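Local coordinates for protein nonribosomal peptide synthase (Streptomyces sp. MJ635-86F5, PDB 5JJP) that probably activates aliphatic beta-amino acids by ATP-dependent adenylation, as an adenylation enzyme of the ANL superfamily linked to nonribosomal peptide synthesis, at residues V277-R282 with F303-P309; L298-S304 with R323-L328; L313-Q317 with V342-A348. All blocks are in the same frame, centred on the assembly; numbering follows the deposited sequence.

Interaction 1: V277-R282 with F303-P309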
loop_
_atom_site.group_PDB
_atom_site.type_symbol
_atom_site.label_atom_id
_atom_site.label_comp_id
_atom_site.label_asym_id
_atom_site.label_seq_id
_atom_site.Cartn_x
_atom_site.Cartn_y
_atom_site.Cartn_z
ATOM N N VAL A 277 6.639 10.392 -1.826
ATOM C CA VAL A 277 7.556 10.858 -0.750
ATOM C C VAL A 277 7.758 12.371 -0.880
ATOM O O VAL A 277 7.596 12.910 -1.944
ATOM C CB VAL A 277 8.924 10.126 -0.766
ATOM C CG1 VAL A 277 8.736 8.634 -0.450
ATOM C CG2 VAL A 277 9.657 10.271 -2.100
ATOM N N PRO A 278 8.083 13.052 0.213
ATOM C CA PRO A 278 8.321 14.484 0.198
ATOM C C PRO A 278 9.318 14.945 -0.855
ATOM O O PRO A 278 9.082 15.929 -1.500
ATOM C CB PRO A 278 8.917 14.737 1.589
ATOM C CG PRO A 278 8.268 13.722 2.455
ATOM C CD PRO A 278 8.170 12.497 1.584
ATOM N N SER A 279 10.442 14.241 -0.986
ATOM C CA SER A 279 11.547 14.616 -1.896
ATOM C C SER A 279 11.152 14.616 -3.348
ATOM O O SER A 279 11.828 15.199 -4.166
ATOM C CB SER A 279 12.733 13.662 -1.724
ATOM O OG SER A 279 12.394 12.315 -2.074
ATOM N N LEU A 280 10.071 13.932 -3.689
ATOM C CA LEU A 280 9.476 14.050 -5.013
ATOM C C LEU A 280 9.413 15.505 -5.481
ATOM O O LEU A 280 9.594 15.793 -6.662
ATOM C CB LEU A 280 8.064 13.470 -4.980
ATOM C CG LEU A 280 7.170 13.784 -6.152
ATOM C CD1 LEU A 280 7.753 13.146 -7.399
ATOM C CD2 LEU A 280 5.768 13.247 -5.893
ATOM N N TRP A 281 9.074 16.403 -4.564
ATOM C CA TRP A 281 8.758 17.784 -4.925
ATOM C C TRP A 281 9.983 18.706 -5.032
ATOM O O TRP A 281 9.902 19.724 -5.688
ATOM C CB TRP A 281 7.756 18.358 -3.913
ATOM C CG TRP A 281 6.419 17.645 -3.977
ATOM C CD1 TRP A 281 5.996 16.637 -3.171
ATOM C CD2 TRP A 281 5.385 17.863 -4.916
ATOM N NE1 TRP A 281 4.750 16.232 -3.540
ATOM C CE2 TRP A 281 4.353 16.977 -4.611
ATOM C CE3 TRP A 281 5.226 18.731 -5.983
ATOM C CZ2 TRP A 281 3.191 16.916 -5.343
ATOM C CZ3 TRP A 281 4.023 18.682 -6.708
ATOM C CH2 TRP A 281 3.050 17.777 -6.396
ATOM N N ARG A 282 11.098 18.334 -4.398
ATOM C CA ARG A 282 12.290 19.192 -4.357
ATOM C C ARG A 282 12.807 19.585 -5.738
ATOM O O ARG A 282 12.995 20.766 -6.004
ATOM C CB ARG A 282 13.415 18.574 -3.520
ATOM C CG ARG A 282 13.427 19.028 -2.051
ATOM C CD ARG A 282 14.853 19.187 -1.486
ATOM N NE ARG A 282 15.526 17.891 -1.306
ATOM C CZ ARG A 282 15.258 16.978 -0.359
ATOM N NH1 ARG A 282 14.318 17.172 0.570
ATOM N NH2 ARG A 282 15.952 15.842 -0.344
ATOM N N PHE A 303 1.720 12.670 1.547
ATOM C CA PHE A 303 3.153 12.233 1.678
ATOM C C PHE A 303 3.330 11.144 2.665
ATOM O O PHE A 303 2.658 11.136 3.663
ATOM C CB PHE A 303 4.082 13.212 2.388
ATOM C CG PHE A 303 3.909 14.587 2.037
ATOM C CD1 PHE A 303 4.151 15.013 0.734
ATOM C CD2 PHE A 303 3.597 15.497 3.015
ATOM C CE1 PHE A 303 4.016 16.346 0.393
ATOM C CE2 PHE A 303 3.472 16.829 2.690
ATOM C CZ PHE A 303 3.673 17.259 1.375
ATOM N N SER A 304 4.403 10.387 2.482
ATOM C CA SER A 304 4.886 9.526 3.543
ATOM C C SER A 304 6.244 9.003 3.287
ATOM O O SER A 304 6.744 9.055 2.174
ATOM C CB SER A 304 4.008 8.297 3.598
ATOM O OG SER A 304 4.216 7.547 2.424
ATOM N N GLY A 305 6.791 8.391 4.332
ATOM C CA GLY A 305 7.917 7.463 4.196
ATOM C C GLY A 305 9.256 8.148 4.325
ATOM O O GLY A 305 10.308 7.555 4.012
ATOM N N GLU A 306 9.228 9.392 4.810
ATOM C CA GLU A 306 10.422 10.211 4.786
ATOM C C GLU A 306 10.113 11.522 5.495
ATOM O O GLU A 306 8.988 12.011 5.445
ATOM C CB GLU A 306 10.872 10.327 3.318
ATOM C CG GLU A 306 11.677 11.526 2.881
ATOM C CD GLU A 306 11.780 11.589 1.357
ATOM O OE1 GLU A 306 12.032 10.548 0.698
ATOM O OE2 GLU A 306 11.598 12.691 0.801
ATOM N N ASP A 307 11.083 12.024 6.252
ATOM C CA ASP A 307 10.955 13.311 6.924
ATOM C C ASP A 307 10.928 14.405 5.864
ATOM O O ASP A 307 11.674 14.342 4.913
ATOM C CB ASP A 307 12.110 13.538 7.921
ATOM C CG ASP A 307 11.828 12.929 9.316
ATOM O OD1 ASP A 307 12.611 12.051 9.753
ATOM O OD2 ASP A 307 10.831 13.321 9.980
ATOM N N PHE A 308 10.018 15.363 6.014
ATOM C CA PHE A 308 9.862 16.506 5.106
ATOM C C PHE A 308 10.531 17.728 5.773
ATOM O O PHE A 308 9.994 18.238 6.766
ATOM C CB PHE A 308 8.354 16.809 4.901
ATOM C CG PHE A 308 8.001 17.403 3.555
ATOM C CD1 PHE A 308 6.850 16.995 2.867
ATOM C CD2 PHE A 308 8.796 18.373 2.963
ATOM C CE1 PHE A 308 6.535 17.531 1.622
ATOM C CE2 PHE A 308 8.473 18.911 1.721
ATOM C CZ PHE A 308 7.341 18.494 1.048
ATOM N N PRO A 309 11.688 18.213 5.257
ATOM C CA PRO A 309 12.196 19.505 5.782
ATOM C C PRO A 309 11.116 20.617 5.709
ATOM O O PRO A 309 10.497 20.823 4.651
ATOM C CB PRO A 309 13.385 19.829 4.853
ATOM C CG PRO A 309 13.742 18.538 4.194
ATOM C CD PRO A 309 12.479 17.737 4.105
#
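Pro278 lays its CB on one face of the Phe308 ring, 3.5 Å from the ring centroid and 21° off the normal, a CH-pi contact that suits a proline because its pyrrolidine ring is compact, rigid and rich in C-H bonds. The Phe308 and Phe303 rings meet edge to face. The indole of Trp281 meets Phe303 differently: NE1 lies at the edge of the Phe303 ring, near its plane, 4.0 Å from Phe303 CE1, and the two side chains cross at about a right angle. Leu280, from the same turn, covers one face of the indole with CD2.

On the polar side, Glu306 reaches back past Pro278. Its CG stands anti to the backbone N (chi1 154°) and the chain stays extended, which carries the carboxylate to the start of the short 3-10 turn 278-280. There Ser279 N donates to Glu306 OE2 at 2.6 Å, nearly along the C-O axis, while Ser279 OG gives a weak bond of 3.3 Å to Glu306 OE1. Val277 packs beside them, CG1 3.3 Å from Ser304 O. Gly305 has a positive phi, which favours glycine between Ser304 and Glu306.

Arg282 NH1 brushes Pro309 CG and forms a weak, long ion pair with Asp312. The Glu306 carboxylate thus holds the turn after strand 273-276 against the Ser-Gly-Glu loop through a backbone N-H and, weakly, the serine hydroxyl.

Interaction 2: L298-S304 with R323-L328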
loop_
_atom_site.group_PDB
_atom_site.type_symbol
_atom_site.label_atom_id
_atom_site.label_comp_id
_atom_site.label_asym_id
_atom_site.label_seq_id
_atom_site.Cartn_x
_atom_site.Cartn_y
_atom_site.Cartn_z
ATOM N N LEU A 298 -4.929 19.926 -9.462
ATOM C CA LEU A 298 -4.453 19.305 -8.228
ATOM C C LEU A 298 -5.112 19.953 -7.013
ATOM O O LEU A 298 -4.981 21.150 -6.826
ATOM C CB LEU A 298 -2.933 19.443 -8.120
ATOM C CG LEU A 298 -2.250 18.712 -6.958
ATOM C CD1 LEU A 298 -2.405 17.222 -7.114
ATOM C CD2 LEU A 298 -0.779 19.034 -6.844
ATOM N N ARG A 299 -5.817 19.148 -6.209
ATOM C CA ARG A 299 -6.478 19.598 -4.996
ATOM C C ARG A 299 -5.793 19.093 -3.750
ATOM O O ARG A 299 -6.006 19.655 -2.650
ATOM C CB ARG A 299 -7.910 19.103 -4.959
ATOM C CG ARG A 299 -8.679 19.403 -6.238
ATOM C CD ARG A 299 -10.099 18.961 -6.116
ATOM N NE ARG A 299 -10.730 19.735 -5.078
ATOM C CZ ARG A 299 -11.723 19.312 -4.295
ATOM N NH1 ARG A 299 -12.156 20.105 -3.350
ATOM N NH2 ARG A 299 -12.276 18.098 -4.426
ATOM N N SER A 300 -4.983 18.040 -3.856
ATOM C CA SER A 300 -4.486 17.425 -2.644
ATOM C C SER A 300 -3.217 16.646 -2.816
ATOM O O SER A 300 -2.932 16.151 -3.876
ATOM C CB SER A 300 -5.561 16.534 -2.049
ATOM O OG SER A 300 -6.019 15.634 -3.023
ATOM N N ILE A 301 -2.460 16.521 -1.732
ATOM C CA ILE A 301 -1.215 15.769 -1.756
ATOM C C ILE A 301 -1.096 14.963 -0.475
ATOM O O ILE A 301 -1.342 15.476 0.619
ATOM C CB ILE A 301 -0.001 16.702 -1.833
ATOM C CG1 ILE A 301 -0.109 17.639 -3.047
ATOM C CG2 ILE A 301 1.275 15.892 -1.919
ATOM C CD1 ILE A 301 1.002 18.700 -3.110
ATOM N N LEU A 302 -0.690 13.721 -0.624
ATOM C CA LEU A 302 -0.463 12.810 0.488
ATOM C C LEU A 302 0.996 12.382 0.474
ATOM O O LEU A 302 1.487 11.906 -0.584
ATOM C CB LEU A 302 -1.358 11.616 0.297
ATOM C CG LEU A 302 -1.265 10.465 1.282
ATOM C CD1 LEU A 302 -1.700 10.932 2.650
ATOM C CD2 LEU A 302 -2.127 9.274 0.876
ATOM N N PHE A 303 1.720 12.670 1.547
ATOM C CA PHE A 303 3.153 12.233 1.678
ATOM C C PHE A 303 3.330 11.144 2.665
ATOM O O PHE A 303 2.658 11.136 3.663
ATOM C CB PHE A 303 4.082 13.212 2.388
ATOM C CG PHE A 303 3.909 14.587 2.037
ATOM C CD1 PHE A 303 4.151 15.013 0.734
ATOM C CD2 PHE A 303 3.597 15.497 3.015
ATOM C CE1 PHE A 303 4.016 16.346 0.393
ATOM C CE2 PHE A 303 3.472 16.829 2.690
ATOM C CZ PHE A 303 3.673 17.259 1.375
ATOM N N SER A 304 4.403 10.387 2.482
ATOM C CA SER A 304 4.886 9.526 3.543
ATOM C C SER A 304 6.244 9.003 3.287
ATOM O O SER A 304 6.744 9.055 2.174
ATOM C CB SER A 304 4.008 8.297 3.598
ATOM O OG SER A 304 4.216 7.547 2.424
ATOM N N ARG A 323 -4.570 23.945 -1.360
ATOM C CA ARG A 323 -4.469 22.488 -1.525
ATOM C C ARG A 323 -4.485 21.861 -0.137
ATOM O O ARG A 323 -3.991 22.430 0.830
ATOM C CB ARG A 323 -3.177 22.093 -2.252
ATOM C CG ARG A 323 -3.283 22.056 -3.764
ATOM C CD ARG A 323 -3.739 23.366 -4.335
ATOM N NE ARG A 323 -3.685 23.391 -5.804
ATOM C CZ ARG A 323 -3.408 24.499 -6.514
ATOM N NH1 ARG A 323 -3.166 25.689 -5.890
ATOM N NH2 ARG A 323 -3.359 24.447 -7.830
ATOM N N ARG A 324 -5.061 20.674 -0.054
ATOM C CA ARG A 324 -5.065 19.918 1.173
ATOM C C ARG A 324 -3.864 18.975 1.163
ATOM O O ARG A 324 -3.676 18.176 0.227
ATOM C CB ARG A 324 -6.335 19.118 1.295
ATOM C CG ARG A 324 -7.609 19.961 1.424
ATOM C CD ARG A 324 -7.720 20.630 2.809
ATOM N NE ARG A 324 -7.693 19.700 3.909
ATOM C CZ ARG A 324 -8.760 19.139 4.483
ATOM N NH1 ARG A 324 -9.988 19.422 4.078
ATOM N NH2 ARG A 324 -8.605 18.241 5.490
ATOM N N ILE A 325 -3.020 19.108 2.170
ATOM C CA ILE A 325 -1.850 18.273 2.256
ATOM C C ILE A 325 -1.987 17.432 3.478
ATOM O O ILE A 325 -2.329 17.915 4.538
ATOM C CB ILE A 325 -0.527 19.084 2.276
ATOM C CG1 ILE A 325 -0.462 19.960 1.042
ATOM C CG2 ILE A 325 0.700 18.153 2.268
ATOM C CD1 ILE A 325 0.795 20.827 0.954
ATOM N N PHE A 326 -1.662 16.158 3.312
ATOM C CA PHE A 326 -1.749 15.190 4.372
ATOM C C PHE A 326 -0.411 14.510 4.649
ATOM O O PHE A 326 0.248 14.039 3.759
ATOM C CB PHE A 326 -2.705 14.088 3.950
ATOM C CG PHE A 326 -4.031 14.571 3.529
ATOM C CD1 PHE A 326 -4.884 15.141 4.425
ATOM C CD2 PHE A 326 -4.476 14.372 2.206
ATOM C CE1 PHE A 326 -6.137 15.572 4.019
ATOM C CE2 PHE A 326 -5.750 14.776 1.815
ATOM C CZ PHE A 326 -6.552 15.417 2.727
ATOM N N ASN A 327 -0.127 14.341 5.919
ATOM C CA ASN A 327 1.081 13.682 6.404
ATOM C C ASN A 327 0.725 12.284 6.936
ATOM O O ASN A 327 -0.141 12.114 7.825
ATOM C CB ASN A 327 1.691 14.557 7.509
ATOM C CG ASN A 327 2.852 13.889 8.211
ATOM O OD1 ASN A 327 3.683 13.261 7.573
ATOM N ND2 ASN A 327 2.907 14.026 9.541
ATOM N N LEU A 328 1.353 11.286 6.343
ATOM C CA LEU A 328 1.022 9.906 6.630
ATOM C C LEU A 328 2.174 9.264 7.410
ATOM O O LEU A 328 3.279 9.175 6.896
ATOM C CB LEU A 328 0.815 9.189 5.304
ATOM C CG LEU A 328 0.095 7.859 5.356
ATOM C CD1 LEU A 328 -1.370 8.086 5.665
ATOM C CD2 LEU A 328 0.262 7.125 4.026
#
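Arg323 opens the pairing with its side chain: bent about its CB-CG bond (chi2 57°), it turns the edge of its guanidinium to Leu298, and NE donates to Leu298 O at 2.8 Å. NH1 and NH2 go to Pro321 O and Leu295 O, so a many-headed donor suits this meeting of three loop carbonyls. Arg324 N then bonds to Arg299 O and Arg324 O accepts from Ile301 N, starting the parallel ladder, whose strands run 11° apart; the Arg324 guanidinium is salt-bridged to Asp341.

Ile325 stands beside Ile301, its CG1 4.4 Å from Ile301 CB, both on the sheet face that helix 310-319 covers. Phe326 uses both backbone atoms: N to Ile301 O at 2.8 Å, O to Phe303 N at 3.0 Å. On the other face the Leu302 side chain crosses that of Phe326 at about a right angle, with CD1 3.6 Å from Phe326 CB and 4.1 Å from Leu328 CB. Asn327 ND2 bonds weakly to Thr354 O. Leu328 N closes on Phe303 O at 3.0 Å, and its CB packs on Ser304 CB.

Backbone bonds thus fix the register of two strands of a beta-alpha-beta unit, while Ile301, Ile325, Leu302 and Phe326 put apolar groups on both faces.

Interaction 3: L313-Q317 with V342-A348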
loop_
_atom_site.group_PDB
_atom_site.type_symbol
_atom_site.label_atom_id
_atom_site.label_comp_id
_atom_site.label_asym_id
_atom_site.label_seq_id
_atom_site.Cartn_x
_atom_site.Cartn_y
_atom_site.Cartn_z
ATOM N N LEU A 313 8.343 22.362 2.642
ATOM C CA LEU A 313 6.891 22.256 2.730
ATOM C C LEU A 313 6.230 23.614 2.604
ATOM O O LEU A 313 5.274 23.771 1.835
ATOM C CB LEU A 313 6.492 21.616 4.055
ATOM C CG LEU A 313 5.014 21.310 4.340
ATOM C CD1 LEU A 313 4.284 20.750 3.129
ATOM C CD2 LEU A 313 4.948 20.298 5.464
ATOM N N ARG A 314 6.748 24.579 3.367
ATOM C CA ARG A 314 6.272 25.959 3.307
ATOM C C ARG A 314 6.357 26.514 1.886
ATOM O O ARG A 314 5.434 27.136 1.375
ATOM C CB ARG A 314 7.105 26.853 4.246
ATOM C CG ARG A 314 6.845 26.674 5.733
ATOM C CD ARG A 314 7.387 27.846 6.570
ATOM N NE ARG A 314 7.139 27.689 8.005
ATOM C CZ ARG A 314 7.940 27.050 8.872
ATOM N NH1 ARG A 314 9.055 26.446 8.474
ATOM N NH2 ARG A 314 7.614 26.967 10.168
ATOM N N GLU A 315 7.482 26.254 1.246
ATOM C CA GLU A 315 7.687 26.659 -0.127
ATOM C C GLU A 315 6.595 26.027 -1.000
ATOM O O GLU A 315 5.911 26.721 -1.773
ATOM C CB GLU A 315 9.092 26.253 -0.570
ATOM C CG GLU A 315 9.788 27.241 -1.497
ATOM C CD GLU A 315 11.259 26.882 -1.737
ATOM O OE1 GLU A 315 11.743 27.121 -2.869
ATOM O OE2 GLU A 315 11.904 26.296 -0.829
ATOM N N LEU A 316 6.386 24.724 -0.824
ATOM C CA LEU A 316 5.322 23.995 -1.576
ATOM C C LEU A 316 3.911 24.528 -1.327
ATOM O O LEU A 316 3.189 24.780 -2.301
ATOM C CB LEU A 316 5.361 22.485 -1.307
ATOM C CG LEU A 316 4.360 21.616 -2.091
ATOM C CD1 LEU A 316 4.682 21.622 -3.580
ATOM C CD2 LEU A 316 4.362 20.178 -1.554
ATOM N N GLN A 317 3.544 24.762 -0.056
ATOM C CA GLN A 317 2.275 25.447 0.236
ATOM C C GLN A 317 2.154 26.776 -0.500
ATOM O O GLN A 317 1.090 27.121 -1.026
ATOM C CB GLN A 317 2.146 25.738 1.717
ATOM C CG GLN A 317 1.933 24.530 2.575
ATOM C CD GLN A 317 1.748 24.886 4.037
ATOM O OE1 GLN A 317 2.579 25.583 4.649
ATOM N NE2 GLN A 317 0.650 24.415 4.613
ATOM N N VAL A 342 -1.766 18.851 7.366
ATOM C CA VAL A 342 -0.754 19.898 7.468
ATOM C C VAL A 342 -1.458 21.269 7.517
ATOM O O VAL A 342 -2.245 21.594 6.645
ATOM C CB VAL A 342 0.178 19.821 6.240
ATOM C CG1 VAL A 342 1.162 20.974 6.207
ATOM C CG2 VAL A 342 0.949 18.502 6.256
ATOM N N PRO A 343 -1.216 22.067 8.578
ATOM C CA PRO A 343 -1.910 23.368 8.648
ATOM C C PRO A 343 -1.428 24.297 7.545
ATOM O O PRO A 343 -0.240 24.244 7.194
ATOM C CB PRO A 343 -1.527 23.921 10.024
ATOM C CG PRO A 343 -0.649 22.915 10.664
ATOM C CD PRO A 343 -0.365 21.789 9.737
ATOM N N ASP A 344 -2.347 25.085 6.980
ATOM C CA ASP A 344 -2.025 26.105 5.972
ATOM C C ASP A 344 -2.541 27.441 6.459
ATOM O O ASP A 344 -3.733 27.637 6.591
ATOM C CB ASP A 344 -2.646 25.784 4.584
ATOM C CG ASP A 344 -2.126 26.723 3.442
ATOM O OD1 ASP A 344 -2.721 26.742 2.321
ATOM O OD2 ASP A 344 -1.105 27.437 3.653
ATOM N N PRO A 345 -1.639 28.376 6.738
ATOM C CA PRO A 345 -0.214 28.249 6.610
ATOM C C PRO A 345 0.397 27.563 7.812
ATOM O O PRO A 345 -0.182 27.483 8.901
ATOM C CB PRO A 345 0.240 29.704 6.501
ATOM C CG PRO A 345 -0.734 30.439 7.365
ATOM C CD PRO A 345 -2.029 29.684 7.291
ATOM N N LEU A 346 1.579 27.044 7.587
ATOM C CA LEU A 346 2.372 26.416 8.623
ATOM C C LEU A 346 2.979 27.515 9.499
ATOM O O LEU A 346 3.682 28.374 8.976
ATOM C CB LEU A 346 3.462 25.609 7.917
ATOM C CG LEU A 346 3.961 24.314 8.521
ATOM C CD1 LEU A 346 2.804 23.354 8.657
ATOM C CD2 LEU A 346 5.024 23.719 7.617
ATOM N N PRO A 347 2.685 27.527 10.813
ATOM C CA PRO A 347 3.258 28.569 11.681
ATOM C C PRO A 347 4.766 28.667 11.535
ATOM O O PRO A 347 5.431 27.660 11.331
ATOM C CB PRO A 347 2.871 28.117 13.103
ATOM C CG PRO A 347 1.656 27.257 12.916
ATOM C CD PRO A 347 1.850 26.579 11.573
ATOM N N ALA A 348 5.289 29.894 11.617
ATOM C CA ALA A 348 6.718 30.156 11.370
ATOM C C ALA A 348 7.610 29.548 12.473
ATOM O O ALA A 348 8.700 29.075 12.203
ATOM C CB ALA A 348 6.974 31.654 11.236
#
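Gln317 sets its CG anti to the carbonyl carbon (chi1 -70°) and runs straight, which brings its amide alongside Pro343, Asp344 and Leu346; Arg314, one turn earlier, leaves the helix the same way (chi1 -73°) and stays extended from CG to NE. The amide of Gln317 works with both ends. NE2 donates to Pro343 O at 2.7 Å, the acceptor lying in the amide plane, and OE1 receives a weak bond of 3.4 Å from Leu346 N. A glutamine suits this place because one flat group can serve a carbonyl and an N-H of the same loop, and the pair of bonds restrains its rotation. Asp344 slides past it, OD2 3.6 Å from Gln317 NE2.

Arg314 lays its CG 3.9 Å from Leu346 CD2 and carries its guanidinium on to the next residue, where NH2 bonds to Pro347 O at 2.6 Å with an angle of 162° at the hydrogen, the acceptor in the guanidinium plane. The same NH2 makes a weak bond to Leu350 O, whereas NE is buried without a partner in the model. With an alanine here, Pro347 O would probably be left without its donor and one side of Leu346 uncovered.

Leu313 CD2 meets Val342 CG1 tip to tip at 3.9 Å, and the Leu346 side chain crosses that of Leu313 at about a right angle, CD2 near CD2. One face of helix 310-319 thus combines an apolar patch with two polar arms, and these grip carbonyls of a proline-rich loop that has few N-H groups to offer.

In the fold
Interactions 1 and 2 share Phe303 and Ser304 on strand 300-304, and their centres lie about 11 Å apart; Trp281 CZ2 reaches Ile301 CD1 at 3.6 Å. Helix 310-319, which carries one side of interaction 3, lies over the sheet face that carries Ile301, Phe303 and Ile325: Leu316 CD1 is 3.8 Å from Trp281 CE3, and Leu313 CD1 is 4.1 Å from Ile325 CD1. Interaction 3 lies about 12 Å from interaction 2 and 14 Å from interaction 1, centre to centre, and Ile325 O probably accepts a hydrogen bond from Val342 N. As in related ANL enzymes, the Ser-Gly-Glu loop of interaction 1 and the end of strand 324-329 probably border the adenylate pocket.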